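Local coordinates for leucyl-tRNA synthetase (Giardia intestinalis, PDB 3PZ6), which probably charges tRNA(Leu) with leucine using ATP, and is represented here by its isolated CP1 editing domain, the part associated with deacylation of aminoacyl-tRNA, at residues Tyr198-Leu202 with Glu203-Gly207. The protein carries 2 engineered substitutions. Sequence-based numbering, arbitrary orientation.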
loop_
_atom_site.group_PDB
_atom_site.type_symbol
_atom_site.label_atom_id
_atom_site.label_comp_id
_atom_site.label_asym_id
_atom_site.label_seq_id
_atom_site.Cartn_x
_atom_site.Cartn_y
_atom_site.Cartn_z
ATOM N N TYR A 198 -1.841 12.894 1.656
ATOM C CA TYR A 198 -0.605 12.738 2.405
ATOM C C TYR A 198 -0.256 14.048 3.113
ATOM O O TYR A 198 -0.009 14.061 4.321
ATOM C CB TYR A 198 0.513 12.268 1.467
ATOM C CG TYR A 198 1.906 12.297 2.060
ATOM C CD1 TYR A 198 2.437 11.180 2.708
ATOM C CD2 TYR A 198 2.697 13.438 1.965
ATOM C CE1 TYR A 198 3.722 11.209 3.251
ATOM C CE2 TYR A 198 3.972 13.474 2.505
ATOM C CZ TYR A 198 4.478 12.359 3.144
ATOM O OH TYR A 198 5.749 12.410 3.676
ATOM N N LYS A 199 -0.277 15.145 2.360
ATOM C CA LYS A 199 0.010 16.488 2.881
ATOM C C LYS A 199 -1.037 16.974 3.893
ATOM O O LYS A 199 -0.698 17.612 4.884
ATOM C CB LYS A 199 0.145 17.478 1.722
ATOM C CG LYS A 199 0.683 18.830 2.090
ATOM C CD LYS A 199 0.294 19.824 1.033
ATOM C CE LYS A 199 0.565 21.246 1.473
ATOM N NZ LYS A 199 -0.314 22.189 0.728
ATOM N N ASP A 200 -2.305 16.673 3.639
ATOM C CA ASP A 200 -3.369 16.924 4.620
ATOM C C ASP A 200 -3.091 16.294 6.001
ATOM O O ASP A 200 -3.273 16.952 7.030
ATOM C CB ASP A 200 -4.722 16.440 4.089
ATOM C CG ASP A 200 -5.351 17.413 3.103
ATOM O OD1 ASP A 200 -4.838 18.553 2.950
ATOM O OD2 ASP A 200 -6.370 17.032 2.478
ATOM N N ILE A 201 -2.654 15.029 6.009
ATOM C CA ILE A 201 -2.323 14.328 7.243
ATOM C C ILE A 201 -1.102 14.990 7.889
ATOM O O ILE A 201 -1.120 15.311 9.079
ATOM C CB ILE A 201 -2.023 12.814 7.008
ATOM C CG1 ILE A 201 -3.087 12.132 6.125
ATOM C CG2 ILE A 201 -1.787 12.081 8.335
ATOM C CD1 ILE A 201 -4.306 11.606 6.830
ATOM N N LEU A 202 -0.061 15.213 7.091
ATOM C CA LEU A 202 1.215 15.740 7.575
ATOM C C LEU A 202 1.085 17.032 8.385
ATOM O O LEU A 202 1.729 17.189 9.426
ATOM C CB LEU A 202 2.177 15.942 6.401
ATOM C CG LEU A 202 3.658 16.230 6.641
ATOM C CD1 LEU A 202 4.371 15.078 7.345
ATOM C CD2 LEU A 202 4.339 16.557 5.314
ATOM N N GLU A 203 0.238 17.938 7.907
ATOM C CA GLU A 203 0.056 19.251 8.527
ATOM C C GLU A 203 -1.248 19.316 9.312
ATOM O O GLU A 203 -1.749 20.395 9.607
ATOM C CB GLU A 203 0.089 20.358 7.467
ATOM C CG GLU A 203 1.308 20.319 6.534
ATOM C CD GLU A 203 1.197 21.319 5.392
ATOM O OE1 GLU A 203 0.061 21.600 4.944
ATOM O OE2 GLU A 203 2.246 21.831 4.935
ATOM N N ASN A 204 -1.795 18.153 9.646
ATOM C CA ASN A 204 -3.017 18.051 10.440
ATOM C C ASN A 204 -4.149 18.979 9.972
ATOM O O ASN A 204 -4.857 19.582 10.786
ATOM C CB ASN A 204 -2.701 18.266 11.920
ATOM C CG ASN A 204 -3.874 17.954 12.813
ATOM O OD1 ASN A 204 -4.575 16.966 12.616
ATOM N ND2 ASN A 204 -4.100 18.803 13.801
ATOM N N ARG A 205 -4.314 19.070 8.653
ATOM C CA ARG A 205 -5.321 19.922 8.039
ATOM C C ARG A 205 -6.701 19.639 8.610
ATOM O O ARG A 205 -7.149 18.491 8.630
ATOM C CB ARG A 205 -5.300 19.750 6.518
ATOM C CG ARG A 205 -6.520 20.311 5.799
ATOM C CD ARG A 205 -6.142 21.108 4.554
ATOM N NE ARG A 205 -6.052 22.535 4.849
ATOM C CZ ARG A 205 -4.934 23.184 5.175
ATOM N NH1 ARG A 205 -3.765 22.548 5.248
ATOM N NH2 ARG A 205 -4.990 24.487 5.425
ATOM N N ASN A 206 -7.353 20.693 9.098
ATOM C CA ASN A 206 -8.668 20.594 9.754
ATOM C C ASN A 206 -8.766 19.506 10.839
ATOM O O ASN A 206 -9.814 18.880 11.021
ATOM C CB ASN A 206 -9.785 20.467 8.711
ATOM C CG ASN A 206 -9.862 21.680 7.782
ATOM O OD1 ASN A 206 -9.181 22.696 7.990
ATOM N ND2 ASN A 206 -10.700 21.578 6.753
ATOM N N GLY A 207 -7.657 19.299 11.547
ATOM C CA GLY A 207 -7.571 18.334 12.635
ATOM C C GLY A 207 -7.632 16.868 12.236
ATOM O O GLY A 207 -7.906 16.010 13.075
HETATM O O HOH W 1 -2.592 20.844 3.431
#
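Asp200 OD1, Glu203 OE1 and Arg205 NH1 converge on one water molecule at the end of helix 192-202. The water donates to both carboxylates, at 3.2 Å to Asp200 OD1 and 3.1 Å to Glu203 OE1, and accepts a weak hydrogen bond from Arg205 NH1. Glu203 and Arg205 are otherwise linked by a long salt bridge, Glu203 OE1 to Arg205 NH1 at 4.0 Å.

The backbone next to this cluster gives a worked example of the Schellman motif. Arg205 N reaches back to Asp200 O at 2.9 Å, in the carbonyl plane, and Asn204 N bonds to Ile201 O from well above that carbonyl's plane. Glu203 N still makes the helical bond to Lys199 O, although Glu203 is the first residue to abandon helical angles. Asn204, the C-prime residue, takes the positive phi (47°) with which the motif ends the helix; its ND2 hydrogen-bonds to Glu210 OE1 in the following helix, 208-211.

Arg205 lays its aliphatic part against Asp200, CD coming within 3.3 Å of OD1. Bends at chi2 and chi3 then lead the guanidinium away from that carboxylate and round to the water, its plane 43° from that of the acid. One residue before Asp200, Lys199, extended with CG anti to its own N (-169°), runs obliquely past Glu203, and its CE lies 3.5 Å from OE1. Lys199 NZ stays beyond salt-bridge distance of Glu203 OE1, and has a weak hydrogen bond to Val248 O and a long, weak ion pair with Glu244.

Two acids and two bases thus gather at this surface turn without a close ion pair among them. The attraction between these charges is probably modest, and the water bridges the two carboxylates and the guanidinium by hydrogen bonds, whereas the turn itself is defined by its backbone bonds.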